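Alternansucrase (Leuconostoc mesenteroides, PDB 6HVG) is a large multidomain glycoside hydrolase family 70 enzyme with a TIM-barrel core, a bound calcium ion and repeats related to choline-binding modules. Local coordinates at residues A[409-414]-A[1191-1196]; A[490-493]-A[497-500]; A[595-600]-A[632-637]; A[605-610]-A[1205-1210]. All coordinates share one frame; numbering follows the deposited sequence.

Contact 1. Residues A[409-414]-A[1191-1196]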
loop_
_atom_site.group_PDB
_atom_site.type_symbol
_atom_site.label_atom_id
_atom_site.label_comp_id
_atom_site.label_asym_id
_atom_site.label_seq_id
_atom_site.Cartn_x
_atom_site.Cartn_y
_atom_site.Cartn_z
ATOM N N TYR A 409 29.762 14.934 -6.524
ATOM C CA TYR A 409 29.290 14.266 -7.717
ATOM C C TYR A 409 28.457 15.209 -8.571
ATOM O O TYR A 409 27.995 16.238 -8.070
ATOM C CB TYR A 409 28.463 13.067 -7.330
ATOM C CG TYR A 409 29.268 12.004 -6.670
ATOM C CD1 TYR A 409 29.920 11.038 -7.411
ATOM C CD2 TYR A 409 29.407 11.975 -5.304
ATOM C CE1 TYR A 409 30.677 10.063 -6.806
ATOM C CE2 TYR A 409 30.159 10.991 -4.685
ATOM C CZ TYR A 409 30.788 10.040 -5.446
ATOM O OH TYR A 409 31.528 9.054 -4.842
ATOM N N LEU A 410 28.296 14.860 -9.850
ATOM C CA LEU A 410 27.525 15.661 -10.778
ATOM C C LEU A 410 26.197 14.997 -11.071
ATOM O O LEU A 410 26.073 13.803 -10.929
ATOM C CB LEU A 410 28.278 15.835 -12.097
ATOM C CG LEU A 410 29.732 16.287 -12.050
ATOM C CD1 LEU A 410 30.235 16.461 -13.461
ATOM C CD2 LEU A 410 29.900 17.575 -11.269
ATOM N N THR A 411 25.219 15.782 -11.505
ATOM C CA THR A 411 23.898 15.277 -11.820
ATOM C C THR A 411 23.496 15.674 -13.238
ATOM O O THR A 411 24.093 16.539 -13.820
ATOM C CB THR A 411 22.828 15.772 -10.776
ATOM O OG1 THR A 411 22.722 17.200 -10.772
ATOM C CG2 THR A 411 23.192 15.333 -9.364
ATOM N N ALA A 412 22.460 15.048 -13.769
ATOM C CA ALA A 412 21.994 15.342 -15.126
ATOM C C ALA A 412 21.652 16.839 -15.337
ATOM O O ALA A 412 21.893 17.400 -16.411
ATOM C CB ALA A 412 20.783 14.474 -15.463
ATOM N N ASP A 413 21.101 17.470 -14.304
ATOM C CA ASP A 413 20.668 18.871 -14.370
ATOM C C ASP A 413 21.716 19.831 -13.811
ATOM O O ASP A 413 21.436 21.003 -13.537
ATOM C CB ASP A 413 19.341 19.041 -13.620
ATOM C CG ASP A 413 19.430 18.604 -12.159
ATOM O OD1 ASP A 413 20.499 18.145 -11.718
ATOM O OD2 ASP A 413 18.431 18.722 -11.454
ATOM N N THR A 414 22.943 19.335 -13.630
ATOM C CA THR A 414 24.100 20.177 -13.263
ATOM C C THR A 414 24.352 21.244 -14.299
ATOM O O THR A 414 24.303 20.978 -15.504
ATOM C CB THR A 414 25.400 19.344 -13.144
ATOM O OG1 THR A 414 25.419 18.647 -11.902
ATOM C CG2 THR A 414 26.642 20.240 -13.176
ATOM N N LEU A 1191 24.779 4.974 -7.034
ATOM C CA LEU A 1191 24.806 6.267 -6.377
ATOM C C LEU A 1191 23.515 6.999 -6.714
ATOM O O LEU A 1191 23.024 6.972 -7.850
ATOM C CB LEU A 1191 26.046 7.095 -6.760
ATOM C CG LEU A 1191 27.438 6.532 -6.429
ATOM C CD1 LEU A 1191 28.466 7.655 -6.318
ATOM C CD2 LEU A 1191 27.473 5.700 -5.165
ATOM N N TYR A 1192 22.975 7.657 -5.694
ATOM C CA TYR A 1192 21.646 8.249 -5.762
ATOM C C TYR A 1192 21.659 9.512 -4.940
ATOM O O TYR A 1192 22.347 9.571 -3.922
ATOM C CB TYR A 1192 20.631 7.276 -5.173
ATOM C CG TYR A 1192 19.200 7.550 -5.522
ATOM C CD1 TYR A 1192 18.668 7.105 -6.707
ATOM C CD2 TYR A 1192 18.366 8.188 -4.637
ATOM C CE1 TYR A 1192 17.342 7.329 -7.027
ATOM C CE2 TYR A 1192 17.047 8.420 -4.942
ATOM C CZ TYR A 1192 16.537 7.988 -6.137
ATOM O OH TYR A 1192 15.211 8.231 -6.446
ATOM N N VAL A 1193 20.923 10.518 -5.402
ATOM C CA VAL A 1193 20.750 11.752 -4.657
ATOM C C VAL A 1193 19.465 11.618 -3.871
ATOM O O VAL A 1193 18.398 11.508 -4.444
ATOM C CB VAL A 1193 20.634 12.968 -5.582
ATOM C CG1 VAL A 1193 20.241 14.203 -4.798
ATOM C CG2 VAL A 1193 21.952 13.218 -6.280
ATOM N N ALA A 1194 19.585 11.621 -2.551
ATOM C CA ALA A 1194 18.439 11.553 -1.667
ATOM C C ALA A 1194 18.327 12.829 -0.854
ATOM O O ALA A 1194 19.279 13.589 -0.762
ATOM C CB ALA A 1194 18.578 10.360 -0.744
ATOM N N ASN A 1195 17.147 13.066 -0.290
ATOM C CA ASN A 1195 16.935 14.183 0.616
ATOM C C ASN A 1195 16.962 13.672 2.059
ATOM O O ASN A 1195 15.961 13.221 2.573
ATOM C CB ASN A 1195 15.629 14.904 0.295
ATOM C CG ASN A 1195 15.796 15.966 -0.757
ATOM O OD1 ASN A 1195 15.739 15.681 -1.932
ATOM N ND2 ASN A 1195 16.016 17.202 -0.337
ATOM N N THR A 1196 18.124 13.782 2.692
ATOM C CA THR A 1196 18.390 13.130 3.968
ATOM C C THR A 1196 18.838 14.056 5.091
ATOM O O THR A 1196 18.901 13.636 6.245
ATOM C CB THR A 1196 19.514 12.090 3.791
ATOM O OG1 THR A 1196 20.592 12.688 3.049
ATOM C CG2 THR A 1196 18.992 10.882 3.041
#

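Contact 2. Residues A[490-493]-A[497-500]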
loop_
_atom_site.group_PDB
_atom_site.type_symbol
_atom_site.label_atom_id
_atom_site.label_comp_id
_atom_site.label_asym_id
_atom_site.label_seq_id
_atom_site.Cartn_x
_atom_site.Cartn_y
_atom_site.Cartn_z
ATOM N N GLN A 490 21.376 33.160 -28.000
ATOM C CA GLN A 490 20.498 34.176 -28.591
ATOM C C GLN A 490 19.208 34.419 -27.798
ATOM O O GLN A 490 18.794 35.570 -27.624
ATOM C CB GLN A 490 20.159 33.804 -30.038
ATOM C CG GLN A 490 21.335 33.943 -31.005
ATOM C CD GLN A 490 21.063 33.311 -32.356
ATOM O OE1 GLN A 490 20.041 32.651 -32.551
ATOM N NE2 GLN A 490 21.994 33.486 -33.290
ATOM N N GLN A 491 18.575 33.341 -27.335
ATOM C CA GLN A 491 17.376 33.468 -26.517
ATOM C C GLN A 491 17.716 33.940 -25.101
ATOM O O GLN A 491 16.833 34.458 -24.420
ATOM C CB GLN A 491 16.567 32.174 -26.477
ATOM C CG GLN A 491 15.992 31.704 -27.803
ATOM C CD GLN A 491 14.715 32.406 -28.237
ATOM O OE1 GLN A 491 14.598 32.865 -29.380
ATOM N NE2 GLN A 491 13.721 32.444 -27.338
ATOM N N ILE A 492 18.968 33.752 -24.659
ATOM C CA ILE A 492 19.433 34.329 -23.385
ATOM C C ILE A 492 19.560 35.856 -23.475
ATOM O O ILE A 492 19.179 36.584 -22.548
ATOM C CB ILE A 492 20.769 33.689 -22.905
ATOM C CG1 ILE A 492 20.512 32.274 -22.386
ATOM C CG2 ILE A 492 21.433 34.506 -21.794
ATOM C CD1 ILE A 492 21.744 31.404 -22.263
ATOM N N SER A 493 20.104 36.332 -24.587
ATOM C CA SER A 493 20.189 37.772 -24.847
ATOM C C SER A 493 18.809 38.400 -25.042
ATOM O O SER A 493 18.522 39.455 -24.487
ATOM C CB SER A 493 21.067 38.020 -26.066
ATOM O OG SER A 493 22.385 37.595 -25.792
ATOM N N SER A 497 17.569 36.391 -19.413
ATOM C CA SER A 497 17.334 35.423 -18.326
ATOM C C SER A 497 17.851 34.035 -18.721
ATOM O O SER A 497 18.008 33.740 -19.905
ATOM C CB SER A 497 15.824 35.340 -18.034
ATOM O OG SER A 497 15.523 34.669 -16.815
ATOM N N THR A 498 18.111 33.194 -17.726
ATOM C CA THR A 498 18.384 31.775 -17.966
ATOM C C THR A 498 17.333 30.829 -17.380
ATOM O O THR A 498 17.490 29.613 -17.451
ATOM C CB THR A 498 19.767 31.363 -17.400
ATOM O OG1 THR A 498 19.862 31.678 -16.001
ATOM C CG2 THR A 498 20.896 32.051 -18.143
ATOM N N GLU A 499 16.271 31.371 -16.789
ATOM C CA GLU A 499 15.269 30.528 -16.126
ATOM C C GLU A 499 14.487 29.699 -17.122
ATOM O O GLU A 499 14.105 28.572 -16.832
ATOM C CB GLU A 499 14.315 31.362 -15.252
ATOM C CG GLU A 499 14.982 32.080 -14.076
ATOM C CD GLU A 499 15.681 31.140 -13.084
ATOM O OE1 GLU A 499 15.157 30.024 -12.822
ATOM O OE2 GLU A 499 16.758 31.521 -12.561
ATOM N N TRP A 500 14.229 30.265 -18.294
ATOM C CA TRP A 500 13.583 29.518 -19.384
ATOM C C TRP A 500 14.366 28.231 -19.737
ATOM O O TRP A 500 13.768 27.201 -20.060
ATOM C CB TRP A 500 13.416 30.404 -20.634
ATOM C CG TRP A 500 14.709 30.692 -21.268
ATOM C CD1 TRP A 500 15.592 31.676 -20.923
ATOM C CD2 TRP A 500 15.324 29.939 -22.315
ATOM N NE1 TRP A 500 16.702 31.604 -21.714
ATOM C CE2 TRP A 500 16.567 30.543 -22.579
ATOM C CE3 TRP A 500 14.939 28.816 -23.066
ATOM C CZ2 TRP A 500 17.436 30.059 -23.566
ATOM C CZ3 TRP A 500 15.804 28.342 -24.038
ATOM C CH2 TRP A 500 17.038 28.967 -24.281
#

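Contact 3. Residues A[595-600]-A[632-637]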
loop_
_atom_site.group_PDB
_atom_site.type_symbol
_atom_site.label_atom_id
_atom_site.label_comp_id
_atom_site.label_asym_id
_atom_site.label_seq_id
_atom_site.Cartn_x
_atom_site.Cartn_y
_atom_site.Cartn_z
ATOM N N ASN A 595 16.075 10.824 24.124
ATOM C CA ASN A 595 16.060 12.277 24.342
ATOM C C ASN A 595 14.696 12.843 23.972
ATOM O O ASN A 595 14.108 13.602 24.743
ATOM C CB ASN A 595 17.151 12.970 23.514
ATOM C CG ASN A 595 17.499 14.367 24.027
ATOM O OD1 ASN A 595 18.137 14.508 25.075
ATOM N ND2 ASN A 595 17.084 15.401 23.299
ATOM N N TRP A 596 14.194 12.430 22.805
ATOM C CA TRP A 596 12.880 12.843 22.330
ATOM C C TRP A 596 11.798 12.392 23.274
ATOM O O TRP A 596 10.870 13.146 23.572
ATOM C CB TRP A 596 12.630 12.264 20.951
ATOM C CG TRP A 596 11.426 12.805 20.223
ATOM C CD1 TRP A 596 10.924 14.060 20.289
ATOM C CD2 TRP A 596 10.639 12.110 19.264
ATOM N NE1 TRP A 596 9.850 14.184 19.447
ATOM C CE2 TRP A 596 9.661 12.993 18.808
ATOM C CE3 TRP A 596 10.652 10.812 18.770
ATOM C CZ2 TRP A 596 8.707 12.631 17.863
ATOM C CZ3 TRP A 596 9.694 10.445 17.831
ATOM C CH2 TRP A 596 8.752 11.358 17.379
ATOM N N LEU A 597 11.923 11.160 23.750
ATOM C CA LEU A 597 10.961 10.594 24.703
ATOM C C LEU A 597 10.945 11.366 25.997
ATOM O O LEU A 597 9.888 11.614 26.547
ATOM C CB LEU A 597 11.287 9.142 24.995
ATOM C CG LEU A 597 10.404 8.437 26.011
ATOM C CD1 LEU A 597 8.946 8.416 25.564
ATOM C CD2 LEU A 597 10.938 7.033 26.231
ATOM N N HIS A 598 12.109 11.743 26.493
ATOM C CA HIS A 598 12.186 12.564 27.695
ATOM C C HIS A 598 11.507 13.880 27.427
ATOM O O HIS A 598 10.714 14.350 28.243
ATOM C CB HIS A 598 13.633 12.799 28.085
ATOM C CG HIS A 598 13.806 13.648 29.301
ATOM N ND1 HIS A 598 13.813 13.127 30.579
ATOM C CD2 HIS A 598 14.039 14.974 29.431
ATOM C CE1 HIS A 598 14.022 14.100 31.445
ATOM N NE2 HIS A 598 14.165 15.231 30.773
ATOM N N TYR A 599 11.802 14.467 26.270
ATOM C CA TYR A 599 11.247 15.763 25.887
ATOM C C TYR A 599 9.720 15.753 25.894
ATOM O O TYR A 599 9.100 16.726 26.328
ATOM C CB TYR A 599 11.778 16.166 24.523
ATOM C CG TYR A 599 11.154 17.380 23.885
ATOM C CD1 TYR A 599 11.613 18.644 24.169
ATOM C CD2 TYR A 599 10.143 17.253 22.951
ATOM C CE1 TYR A 599 11.086 19.757 23.535
ATOM C CE2 TYR A 599 9.612 18.354 22.309
ATOM C CZ TYR A 599 10.088 19.600 22.602
ATOM O OH TYR A 599 9.561 20.717 21.984
ATOM N N LEU A 600 9.117 14.658 25.448
ATOM C CA LEU A 600 7.654 14.563 25.425
ATOM C C LEU A 600 7.087 14.379 26.830
ATOM O O LEU A 600 6.097 15.019 27.183
ATOM C CB LEU A 600 7.187 13.432 24.501
ATOM C CG LEU A 600 7.517 13.623 23.017
ATOM C CD1 LEU A 600 7.421 12.319 22.261
ATOM C CD2 LEU A 600 6.636 14.679 22.353
ATOM N N LYS A 632 12.307 -1.637 24.954
ATOM C CA LYS A 632 13.104 -1.787 26.176
ATOM C C LYS A 632 13.617 -0.442 26.669
ATOM O O LYS A 632 13.565 -0.163 27.870
ATOM C CB LYS A 632 14.291 -2.703 25.917
ATOM C CG LYS A 632 14.929 -3.249 27.167
ATOM C CD LYS A 632 16.387 -3.596 26.949
ATOM C CE LYS A 632 16.937 -4.448 28.092
ATOM N NZ LYS A 632 16.818 -3.803 29.436
ATOM N N ILE A 633 14.081 0.394 25.742
ATOM C CA ILE A 633 14.559 1.730 26.084
ATOM C C ILE A 633 13.456 2.548 26.733
ATOM O O ILE A 633 13.662 3.183 27.766
ATOM C CB ILE A 633 15.108 2.472 24.849
ATOM C CG1 ILE A 633 16.388 1.790 24.354
ATOM C CG2 ILE A 633 15.389 3.942 25.158
ATOM C CD1 ILE A 633 16.675 2.047 22.887
ATOM N N ALA A 634 12.289 2.531 26.115
ATOM C CA ALA A 634 11.117 3.210 26.656
ATOM C C ALA A 634 10.692 2.619 28.008
ATOM O O ALA A 634 10.430 3.353 28.958
ATOM C CB ALA A 634 9.969 3.102 25.669
ATOM N N GLY A 635 10.588 1.297 28.087
ATOM C CA GLY A 635 10.163 0.650 29.315
ATOM C C GLY A 635 11.061 0.988 30.491
ATOM O O GLY A 635 10.583 1.376 31.580
ATOM N N ASP A 636 12.365 0.831 30.271
ATOM C CA ASP A 636 13.367 1.071 31.308
ATOM C C ASP A 636 13.421 2.526 31.772
ATOM O O ASP A 636 13.699 2.785 32.939
ATOM C CB ASP A 636 14.742 0.595 30.817
ATOM C CG ASP A 636 14.800 -0.918 30.645
ATOM O OD1 ASP A 636 13.773 -1.585 30.905
ATOM O OD2 ASP A 636 15.868 -1.441 30.252
ATOM N N TYR A 637 13.164 3.451 30.854
ATOM C CA TYR A 637 13.083 4.880 31.155
ATOM C C TYR A 637 11.948 5.147 32.133
ATOM O O TYR A 637 12.137 5.776 33.163
ATOM C CB TYR A 637 12.875 5.691 29.863
ATOM C CG TYR A 637 12.627 7.157 30.097
ATOM C CD1 TYR A 637 13.686 8.040 30.354
ATOM C CD2 TYR A 637 11.337 7.667 30.105
ATOM C CE1 TYR A 637 13.450 9.382 30.598
ATOM C CE2 TYR A 637 11.102 9.010 30.345
ATOM C CZ TYR A 637 12.164 9.850 30.593
ATOM O OH TYR A 637 11.937 11.167 30.829
#

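Contact 4. Residues A[605-610]-A[1205-1210]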
loop_
_atom_site.group_PDB
_atom_site.type_symbol
_atom_site.label_atom_id
_atom_site.label_comp_id
_atom_site.label_asym_id
_atom_site.label_seq_id
_atom_site.Cartn_x
_atom_site.Cartn_y
_atom_site.Cartn_z
ATOM N N SER A 605 7.348 21.049 31.437
ATOM C CA SER A 605 8.448 21.548 32.263
ATOM C C SER A 605 9.485 22.307 31.434
ATOM O O SER A 605 9.953 23.372 31.835
ATOM C CB SER A 605 9.140 20.397 32.992
ATOM O OG SER A 605 8.226 19.629 33.754
ATOM N N ILE A 606 9.826 21.747 30.275
ATOM C CA ILE A 606 10.880 22.273 29.415
ATOM C C ILE A 606 10.440 23.498 28.626
ATOM O O ILE A 606 11.169 24.475 28.549
ATOM C CB ILE A 606 11.349 21.183 28.443
ATOM C CG1 ILE A 606 12.051 20.075 29.229
ATOM C CG2 ILE A 606 12.277 21.747 27.382
ATOM C CD1 ILE A 606 12.089 18.743 28.520
ATOM N N THR A 607 9.243 23.446 28.051
ATOM C CA THR A 607 8.760 24.503 27.153
ATOM C C THR A 607 7.937 25.610 27.837
ATOM O O THR A 607 7.859 26.719 27.313
ATOM C CB THR A 607 7.936 23.898 26.002
ATOM O OG1 THR A 607 6.924 23.033 26.522
ATOM C CG2 THR A 607 8.839 23.073 25.107
ATOM N N GLY A 608 7.338 25.325 28.994
ATOM C CA GLY A 608 6.558 26.326 29.732
ATOM C C GLY A 608 6.774 26.408 31.232
ATOM O O GLY A 608 5.997 27.072 31.907
ATOM N N ASN A 609 7.839 25.792 31.741
ATOM C CA ASN A 609 8.045 25.681 33.187
ATOM C C ASN A 609 6.716 25.418 33.911
ATOM O O ASN A 609 6.437 26.006 34.970
ATOM C CB ASN A 609 8.736 26.907 33.787
ATOM C CG ASN A 609 9.399 26.602 35.155
ATOM O OD1 ASN A 609 9.929 25.513 35.381
ATOM N ND2 ASN A 609 9.359 27.566 36.069
ATOM N N ASN A 610 5.913 24.532 33.317
ATOM C CA ASN A 610 4.612 24.147 33.831
ATOM C C ASN A 610 4.597 22.630 34.104
ATOM O O ASN A 610 4.254 21.833 33.231
ATOM C CB ASN A 610 3.501 24.545 32.844
ATOM C CG ASN A 610 2.100 24.242 33.378
ATOM O OD1 ASN A 610 1.946 23.574 34.392
ATOM N ND2 ASN A 610 1.087 24.675 32.661
ATOM N N ALA A 1205 17.560 20.910 16.142
ATOM C CA ALA A 1205 18.880 21.451 16.454
ATOM C C ALA A 1205 18.918 22.045 17.848
ATOM O O ALA A 1205 19.901 21.887 18.561
ATOM C CB ALA A 1205 19.285 22.483 15.415
ATOM N N LYS A 1206 17.852 22.733 18.243
ATOM C CA LYS A 1206 17.779 23.307 19.589
ATOM C C LYS A 1206 17.802 22.224 20.659
ATOM O O LYS A 1206 18.679 22.211 21.504
ATOM C CB LYS A 1206 16.520 24.156 19.760
ATOM C CG LYS A 1206 16.576 25.033 20.992
ATOM C CD LYS A 1206 15.236 25.685 21.256
ATOM C CE LYS A 1206 15.279 26.565 22.489
ATOM N NZ LYS A 1206 14.106 27.472 22.445
ATOM N N TYR A 1207 16.849 21.298 20.583
ATOM C CA TYR A 1207 16.619 20.314 21.637
ATOM C C TYR A 1207 17.296 18.938 21.449
ATOM O O TYR A 1207 17.300 18.129 22.360
ATOM C CB TYR A 1207 15.102 20.110 21.841
ATOM C CG TYR A 1207 14.372 21.295 22.449
ATOM C CD1 TYR A 1207 14.800 21.872 23.643
ATOM C CD2 TYR A 1207 13.249 21.825 21.842
ATOM C CE1 TYR A 1207 14.135 22.955 24.196
ATOM C CE2 TYR A 1207 12.571 22.900 22.397
ATOM C CZ TYR A 1207 13.016 23.460 23.569
ATOM O OH TYR A 1207 12.331 24.510 24.117
ATOM N N GLY A 1208 17.856 18.663 20.279
ATOM C CA GLY A 1208 18.497 17.364 20.024
ATOM C C GLY A 1208 19.578 17.049 21.039
ATOM O O GLY A 1208 20.410 17.876 21.317
ATOM N N GLY A 1209 19.528 15.853 21.618
ATOM C CA GLY A 1209 20.502 15.391 22.615
ATOM C C GLY A 1209 20.719 16.179 23.910
ATOM O O GLY A 1209 21.538 15.789 24.741
ATOM N N GLU A 1210 19.983 17.267 24.112
ATOM C CA GLU A 1210 20.231 18.187 25.234
ATOM C C GLU A 1210 19.984 17.617 26.630
ATOM O O GLU A 1210 20.588 18.063 27.587
ATOM C CB GLU A 1210 19.380 19.457 25.059
ATOM C CG GLU A 1210 19.820 20.360 23.906
ATOM C CD GLU A 1210 21.120 21.091 24.172
ATOM O OE1 GLU A 1210 21.214 21.792 25.201
ATOM O OE2 GLU A 1210 22.043 20.948 23.350
#

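Contact 1. Residues A[409-414]-A[1191-1196]
The ring of Y409 receives a methyl of L1191 over one of its faces. Y409 holds CG beside its backbone N (chi1 -67°), and this directs the ring toward strand 1190-1197. Its CB and CG make no close approach; the contact begins at CD1, 3.8 Å from L1191 CD1, and continues over the CE1 and CZ side of the face, with L1191 CD1 3.3 Å from Y409 CE1 and 3.4 Å from Y409 CZ. It is a CH-pi contact, with L1191 CD1 3.7 Å from the centroid of the Y409 ring and 30° off its normal, the two side chains crossing at about a right angle. At the tip, Y409 OH lies 3.7 Å from L1191 CD1 and is hydrogen-bonded to the backbone O of R543. Two residues on, T411 CG2 meets V1193 CG2 at 3.9 Å. The hydroxyl of T411 stays within its own loop: T411 OG1 donates to D413 OD1 at 2.6 Å, while T411 N donates almost straight (170°) to T414 OG1, and together these brace the type I turn from T411 to T414. Strand 1190-1197 is an outermost strand of an antiparallel sheet that probably belongs to domain B of family 70 enzymes; its strand 580-582 carries the calcium ligand D581. The chemistry is thus divided: methyls and a ring face meet across a buried interface, and polar groups pair within the loop or beyond it.

Contact 2. Residues A[490-493]-A[497-500]
I492 lies against the edge of the W500 indole across the turn that joins helix 474-495 to helix 499-511. W500 puts CG in the crowded position between its own N and carbonyl carbon (chi1 70°), which turns the indole toward helix 474-495, with its NE1 edge beside S497 O. With CG1 beside the backbone N, I492 presents that carbon to the indole edge, near the ring plane, 3.9 Å from W500 NE1. Q491 contributes only the base of its side chain: Q491 CB lies 3.7 Å from W500 CZ2, reaching the ring obliquely. A looser methyl contact, I492 CD1 to T498 CG2 at 4.3 Å, widens the apolar patch. W500 NE1 also makes a weak, bent bond to S497 O (3.1 Å, 126°), which may help set the ring's rotation; the carbonyl oxygen lies at the ring edge, in its plane. S497 also caps the second helix from the loop ahead of it, its OG accepting weakly from E499 N at 3.4 Å. Two consecutive helices joined by a short turn lie here at the protein surface, within the family 70 region. Helix 474-495 runs into this bend, and helix 499-511 leads away from it to meet the loop 409-414, where V509 touches A412 and D506 touches D413.

Contact 3. Residues A[595-600]-A[632-637]
H598 and Y637 both set CG anti to the backbone N, with chi1 at 179° and 174°: Y637 reaches across to helix 587-601, while the imidazole of H598 stays alongside its own helix, with ND1 placed to meet the phenol oxygen. H598 ND1 and Y637 OH share a hydrogen bond of 2.7 Å, to which either partner might give the proton. The rings meet at their margins with no face covered: their planes are nearly perpendicular, their centroids are 5.9 Å apart, and Y637 CE1 lies at the imidazole edge, in its plane. F1211 and L1215 add apolar neighbours around H598. Helices 587-601 and 629-642 belong to the outer layer of the TIM barrel, which is circularly permuted in family 70. Between them the chain runs through strand 617-620, whose neighbour in the barrel, strand 1151-1156, comes from far later in the sequence. The short helix segments cross at -43° with their axes 11.0 Å apart at closest approach. Nearer the barrel strand 1151-1156, L597 uses one methyl, CD2, 3.9 Å from Y637 CD2 and 4.1 Å from A634 CB. L597 and Y637 lie alongside, running opposite ways, and both L597 and A634 also touch W1156. K632 and D636, one turn apart on the second helix, form a salt bridge of 2.7 Å from K632 NZ to D636 OD2, made through the syn lone pair of that oxygen.

Contact 4. Residues A[605-610]-A[1205-1210]
Y1207 points its ring at helix 603-608, where a methyl of I606 and one of T607 meet its phenol end from the same side. I606 and Y1207 pass each other head to tail, and the branch methyl I606 CG2 lies 3.9 Å from Y1207 CE1. T607 instead crosses the tyrosine at about a right angle, its CG2 standing 3.9 Å from Y1207 OH. Both methyls approach obliquely, and the small contact is apolar and confined to the phenol end. In T607 the torsion separates the roles of the two branches: with chi1 at 52°, OG1 turns back to hydrogen-bond the carbonyl of F603 in its own helix, and CG2 is left to face Y1207. From its own segment K1206 lays its aliphatic chain against the tyrosine, with CD 3.9 Å above the plane of the Y1207 ring, offset toward the rim. Y599 also meets this ring, its plane turned by about 45°. From Y1207 the chain enters a type II turn that ends at E1210, closed weakly by E1210 N to Y1207 O at 3.3 Å; G1208 is the first residue to leave helical geometry, and G1209 takes the positive phi (58°). The contact joins the ends of two short helices 595 residues apart in sequence; such a meeting of early and late chain is in keeping with the circularly permuted TIM barrel of family 70.

In the fold
Contacts 1 and 3 are buried, contacts 2 and 4 lie at the surface. Contact 3 alone has a hydrogen bond between its two segments; the other three rest on apolar touches, each involving an aromatic ring. Contacts 3 and 4 are neighbours, with centres about 14 Å apart: helices 587-601 and 603-608 follow each other, and N595 and Y599 of contact 3 reach Y1207 of contact 4. Contact 1 holds strand 1190-1197, which leads on to helix 1203-1207 of contact 4. Contact 2, about 55 Å from contact 3 between centres, is a local bend, whereas contacts 1 and 4 each unite segments hundreds of residues apart.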